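Local coordinates for protein Exo-poly-alpha-D-galacturonosidase (Thermotoga maritima, PDB 3JUR) that probably hydrolyses the alpha-1,4-galacturonosidic bonds of polygalacturonic acid (pectate), as an exo-acting family 28 glycoside hydrolase, at residues G268-G273 with S332-Y337; D272-G277 with G367-V372. All blocks are in the same frame, centred on the assembly; numbering follows the deposited sequence.

Overall arrangement
Coming from the N terminus, the chain leaves strand 263-265 and forms the short helix 270-276, from which both contacts start. Interaction 1 closes first: after strands 280-291, 299-301, 309-320 and 327-329, the loop 332-337 returns to the beginning of that helix. The chain then runs through strands 337-349 and 357-359 before 367-372 meets the middle of the helix in interaction 2. Because Asp270 pairs with Arg334 and Arg274 with Tyr369, the two closures cross rather than nest. Their centres lie about 3 Å apart, and backbone bonds of Tyr369 with Ser332 and Gly335 join the two later loops. Together they tie the helix to loops from two and three strands further along the sheet that includes 263-265.

Interaction 1. Residues G268-G273 with S332-Y337; sequences GRDADG and SRRGGY
The backbones approach most closely at Asp270 and Arg334, whose CA atoms are 4.7 Å apart; 268-273 runs from loop into a short helix, while 332-337 is mostly irregular. Arg334 bends at its second torsion (chi2 -74°), which turns its guanidinium toward the side chains of Asp270 and Arg269. NH1 bonds Asp270 OD1 at 3.0 Å, reaching the oxygen on its syn side in a salt bridge. The bond is bent, 138° at the hydrogen, with OD1 tilted 28° out of the guanidinium plane. A water ties the group together: it donates to Asp270 OD2 at 2.7 Å, accepts from Arg269 NH2 at 2.9 Å, and takes a weak bond from Arg334 NH1. The two arginines come close without bonding: Arg334 NH2 stands over a face of the Arg269 guanidinium, toward its rim, 3.2 Å from Arg269 NH2, and both nitrogens are donors. Arg269 CG lies over the centre of the Arg334 guanidinium. Partners beyond the contact hold both groups: Glu106 O and Glu304 for Arg269, Ser303 O for Arg334. With Asp270 and Glu304 supplying negative charge and the water bridging, the close approach of like charges is probably eased.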
loop_
_atom_site.group_PDB
_atom_site.type_symbol
_atom_site.label_atom_id
_atom_site.label_comp_id
_atom_site.label_asym_id
_atom_site.label_seq_id
_atom_site.Cartn_x
_atom_site.Cartn_y
_atom_site.Cartn_z
ATOM N N GLY D 268 13.471 -20.493 -35.532
ATOM C CA GLY D 268 14.727 -20.442 -36.275
ATOM C C GLY D 268 15.637 -19.299 -35.859
ATOM O O GLY D 268 15.195 -18.299 -35.287
ATOM N N ARG D 269 16.915 -19.456 -36.172
ATOM C CA ARG D 269 17.949 -18.533 -35.739
ATOM C C ARG D 269 18.598 -17.850 -36.939
ATOM O O ARG D 269 18.961 -18.505 -37.918
ATOM C CB ARG D 269 18.996 -19.304 -34.931
ATOM C CG ARG D 269 20.197 -18.494 -34.461
ATOM C CD ARG D 269 21.255 -19.405 -33.848
ATOM N NE ARG D 269 20.835 -19.931 -32.548
ATOM C CZ ARG D 269 21.351 -19.558 -31.378
ATOM N NH1 ARG D 269 20.895 -20.087 -30.247
ATOM N NH2 ARG D 269 22.323 -18.654 -31.334
ATOM N N ASP D 270 18.731 -16.528 -36.851
ATOM C CA ASP D 270 19.497 -15.727 -37.813
ATOM C C ASP D 270 19.147 -16.033 -39.281
ATOM O O ASP D 270 17.973 -16.241 -39.600
ATOM C CB ASP D 270 21.005 -15.843 -37.523
ATOM C CG ASP D 270 21.365 -15.449 -36.083
ATOM O OD1 ASP D 270 20.548 -14.797 -35.396
ATOM O OD2 ASP D 270 22.475 -15.793 -35.628
ATOM N N ALA D 271 20.148 -16.064 -40.159
ATOM C CA ALA D 271 19.919 -16.254 -41.595
ATOM C C ALA D 271 19.007 -17.442 -41.936
ATOM O O ALA D 271 18.109 -17.307 -42.769
ATOM C CB ALA D 271 21.242 -16.349 -42.353
ATOM N N ASP D 272 19.229 -18.583 -41.282
ATOM C CA ASP D 272 18.438 -19.797 -41.530
ATOM C C ASP D 272 16.967 -19.592 -41.161
ATOM O O ASP D 272 16.070 -20.041 -41.879
ATOM C CB ASP D 272 19.010 -20.984 -40.752
ATOM C CG ASP D 272 18.865 -22.295 -41.495
ATOM O OD1 ASP D 272 19.424 -22.417 -42.601
ATOM O OD2 ASP D 272 18.206 -23.214 -40.968
ATOM N N GLY D 273 16.736 -18.908 -40.043
ATOM C CA GLY D 273 15.392 -18.543 -39.601
ATOM C C GLY D 273 14.690 -17.576 -40.540
ATOM O O GLY D 273 13.493 -17.714 -40.791
ATOM N N SER D 332 20.128 -8.189 -31.932
ATOM C CA SER D 332 20.163 -7.592 -33.271
ATOM C C SER D 332 20.813 -8.461 -34.370
ATOM O O SER D 332 20.968 -8.004 -35.505
ATOM C CB SER D 332 20.762 -6.176 -33.235
ATOM O OG SER D 332 22.068 -6.173 -32.685
ATOM N N ARG D 333 21.185 -9.699 -34.047
ATOM C CA ARG D 333 21.534 -10.675 -35.091
ATOM C C ARG D 333 20.279 -11.400 -35.588
ATOM O O ARG D 333 20.306 -11.996 -36.662
ATOM C CB ARG D 333 22.539 -11.736 -34.603
ATOM C CG ARG D 333 23.550 -11.275 -33.576
ATOM C CD ARG D 333 24.947 -11.187 -34.136
ATOM N NE ARG D 333 25.627 -12.477 -34.133
ATOM C CZ ARG D 333 26.934 -12.640 -33.932
ATOM N NH1 ARG D 333 27.716 -11.597 -33.686
ATOM N NH2 ARG D 333 27.458 -13.859 -33.962
ATOM N N ARG D 334 19.192 -11.346 -34.807
ATOM C CA ARG D 334 18.017 -12.199 -35.029
ATOM C C ARG D 334 17.010 -11.690 -36.050
ATOM O O ARG D 334 16.400 -12.489 -36.756
ATOM C CB ARG D 334 17.265 -12.466 -33.718
ATOM C CG ARG D 334 18.012 -13.269 -32.674
ATOM C CD ARG D 334 18.111 -14.754 -33.019
ATOM N NE ARG D 334 18.682 -15.468 -31.882
ATOM C CZ ARG D 334 19.985 -15.536 -31.608
ATOM N NH1 ARG D 334 20.881 -14.964 -32.410
ATOM N NH2 ARG D 334 20.392 -16.186 -30.528
ATOM N N GLY D 335 16.801 -10.379 -36.101
ATOM C CA GLY D 335 15.675 -9.823 -36.855
ATOM C C GLY D 335 14.381 -10.432 -36.341
ATOM O O GLY D 335 14.278 -10.771 -35.158
ATOM N N GLY D 336 13.402 -10.582 -37.233
ATOM C CA GLY D 336 12.104 -11.151 -36.882
ATOM C C GLY D 336 11.325 -10.292 -35.908
ATOM O O GLY D 336 11.570 -9.081 -35.792
ATOM N N TYR D 337 10.383 -10.920 -35.207
ATOM C CA TYR D 337 9.511 -10.218 -34.266
ATOM C C TYR D 337 9.020 -11.129 -33.140
ATOM O O TYR D 337 9.023 -12.355 -33.268
ATOM C CB TYR D 337 8.312 -9.581 -34.996
ATOM C CG TYR D 337 7.470 -10.565 -35.782
ATOM C CD1 TYR D 337 6.448 -11.291 -35.158
ATOM C CD2 TYR D 337 7.696 -10.777 -37.146
ATOM C CE1 TYR D 337 5.673 -12.201 -35.869
ATOM C CE2 TYR D 337 6.923 -11.695 -37.868
ATOM C CZ TYR D 337 5.910 -12.399 -37.215
ATOM O OH TYR D 337 5.137 -13.306 -37.903
HETATM O O HOH W 1 23.275 -16.569 -33.165
#

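Interaction 2. Residues D272-G277 with G367-V372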
loop_
_atom_site.group_PDB
_atom_site.type_symbol
_atom_site.label_atom_id
_atom_site.label_comp_id
_atom_site.label_asym_id
_atom_site.label_seq_id
_atom_site.Cartn_x
_atom_site.Cartn_y
_atom_site.Cartn_z
ATOM N N ASP D 272 19.229 -18.583 -41.282
ATOM C CA ASP D 272 18.438 -19.797 -41.530
ATOM C C ASP D 272 16.967 -19.592 -41.161
ATOM O O ASP D 272 16.070 -20.041 -41.879
ATOM C CB ASP D 272 19.010 -20.984 -40.752
ATOM C CG ASP D 272 18.865 -22.295 -41.495
ATOM O OD1 ASP D 272 19.424 -22.417 -42.601
ATOM O OD2 ASP D 272 18.206 -23.214 -40.968
ATOM N N GLY D 273 16.736 -18.908 -40.043
ATOM C CA GLY D 273 15.392 -18.543 -39.601
ATOM C C GLY D 273 14.690 -17.576 -40.540
ATOM O O GLY D 273 13.493 -17.714 -40.791
ATOM N N ARG D 274 15.433 -16.598 -41.062
ATOM C CA ARG D 274 14.890 -15.658 -42.052
ATOM C C ARG D 274 14.626 -16.311 -43.402
ATOM O O ARG D 274 13.649 -15.971 -44.066
ATOM C CB ARG D 274 15.811 -14.456 -42.254
ATOM C CG ARG D 274 15.741 -13.444 -41.155
ATOM C CD ARG D 274 16.805 -12.384 -41.336
ATOM N NE ARG D 274 17.517 -12.231 -40.079
ATOM C CZ ARG D 274 18.812 -12.469 -39.903
ATOM N NH1 ARG D 274 19.584 -12.825 -40.916
ATOM N NH2 ARG D 274 19.333 -12.321 -38.697
ATOM N N ARG D 275 15.508 -17.223 -43.811
ATOM C CA ARG D 275 15.351 -17.971 -45.066
ATOM C C ARG D 275 14.030 -18.747 -45.084
ATOM O O ARG D 275 13.242 -18.606 -46.024
ATOM C CB ARG D 275 16.541 -18.921 -45.303
ATOM C CG ARG D 275 16.386 -19.862 -46.520
ATOM C CD ARG D 275 17.509 -20.899 -46.617
ATOM N NE ARG D 275 17.581 -21.788 -45.450
ATOM C CZ ARG D 275 16.974 -22.972 -45.357
ATOM N NH1 ARG D 275 16.237 -23.431 -46.360
ATOM N NH2 ARG D 275 17.105 -23.704 -44.256
ATOM N N ILE D 276 13.797 -19.552 -44.046
ATOM C CA ILE D 276 12.574 -20.355 -43.934
ATOM C C ILE D 276 11.364 -19.434 -43.734
ATOM O O ILE D 276 10.306 -19.653 -44.327
ATOM C CB ILE D 276 12.702 -21.424 -42.821
ATOM C CG1 ILE D 276 13.783 -22.443 -43.201
ATOM C CG2 ILE D 276 11.370 -22.144 -42.581
ATOM C CD1 ILE D 276 14.415 -23.150 -42.026
ATOM N N GLY D 277 11.546 -18.398 -42.916
ATOM C CA GLY D 277 10.556 -17.334 -42.733
ATOM C C GLY D 277 9.166 -17.775 -42.301
ATOM O O GLY D 277 8.175 -17.219 -42.762
ATOM N N GLY D 367 24.155 -7.237 -34.484
ATOM C CA GLY D 367 24.166 -7.345 -35.940
ATOM C C GLY D 367 23.306 -6.283 -36.598
ATOM O O GLY D 367 23.046 -5.228 -36.013
ATOM N N GLU D 368 22.844 -6.582 -37.807
ATOM C CA GLU D 368 22.134 -5.610 -38.640
ATOM C C GLU D 368 20.634 -5.866 -38.737
ATOM O O GLU D 368 19.957 -5.265 -39.573
ATOM C CB GLU D 368 22.742 -5.586 -40.050
ATOM C CG GLU D 368 23.930 -4.645 -40.212
ATOM C CD GLU D 368 25.222 -5.175 -39.601
ATOM O OE1 GLU D 368 25.267 -6.361 -39.192
ATOM O OE2 GLU D 368 26.202 -4.399 -39.541
ATOM N N TYR D 369 20.120 -6.751 -37.886
ATOM C CA TYR D 369 18.716 -7.165 -37.961
ATOM C C TYR D 369 17.967 -6.911 -36.655
ATOM O O TYR D 369 17.841 -7.796 -35.808
ATOM C CB TYR D 369 18.614 -8.628 -38.407
ATOM C CG TYR D 369 19.390 -8.922 -39.675
ATOM C CD1 TYR D 369 18.812 -8.742 -40.932
ATOM C CD2 TYR D 369 20.715 -9.362 -39.617
ATOM C CE1 TYR D 369 19.542 -8.998 -42.108
ATOM C CE2 TYR D 369 21.442 -9.621 -40.770
ATOM C CZ TYR D 369 20.854 -9.439 -42.011
ATOM O OH TYR D 369 21.588 -9.701 -43.145
ATOM N N LEU D 370 17.472 -5.681 -36.508
ATOM C CA LEU D 370 16.800 -5.237 -35.289
ATOM C C LEU D 370 15.445 -5.938 -35.124
ATOM O O LEU D 370 14.609 -5.886 -36.023
ATOM C CB LEU D 370 16.640 -3.707 -35.278
ATOM C CG LEU D 370 17.908 -2.837 -35.259
ATOM C CD1 LEU D 370 17.618 -1.408 -35.726
ATOM C CD2 LEU D 370 18.590 -2.838 -33.887
ATOM N N PRO D 371 15.240 -6.622 -33.985
ATOM C CA PRO D 371 13.985 -7.351 -33.764
ATOM C C PRO D 371 12.831 -6.433 -33.365
ATOM O O PRO D 371 13.028 -5.459 -32.632
ATOM C CB PRO D 371 14.329 -8.309 -32.621
ATOM C CG PRO D 371 15.455 -7.667 -31.902
ATOM C CD PRO D 371 16.201 -6.815 -32.879
ATOM N N VAL D 372 11.637 -6.742 -33.855
ATOM C CA VAL D 372 10.448 -6.004 -33.460
ATOM C C VAL D 372 9.899 -6.684 -32.209
ATOM O O VAL D 372 9.528 -7.854 -32.259
ATOM C CB VAL D 372 9.379 -5.984 -34.589
ATOM C CG1 VAL D 372 8.120 -5.247 -34.126
ATOM C CG2 VAL D 372 9.939 -5.345 -35.868
#
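Arg274 and Tyr369 mark the closest approach of the backbones, yet their CA atoms are 10.2 Å apart, so a helical segment and an irregular loop are spanned by side chains alone. Both side chains set out toward the opposite segment. Arg274 is extended through chi2 (173°) and then bent at chi3 (-130°), which carries its guanidinium across to the tyrosine and turns it there. The guanidinium lies flat on one face of the ring, the planes only 13° apart and CZ 3.7 Å from the ring centroid, making a cation-pi stack. It is shifted somewhat toward the CB end: NE is near CD1 and CG, and NH1 reaches over CE2. The exact place of NH2 is doubtful, since it is modelled too close to Arg333 O. On the opposite face of the ring lies CB of the adjoining Glu368. Arg275 turns elsewhere, its NH2 bonding Asp272 OD1 at 3.1 Å from above the carboxylate plane; Arg180 and Glu109 extend this charged cluster. Surface stacking of this kind here joins a short helix and a loop that project from different coils of the right-handed parallel beta-helix, the fold of family 28 glycosyl hydrolases.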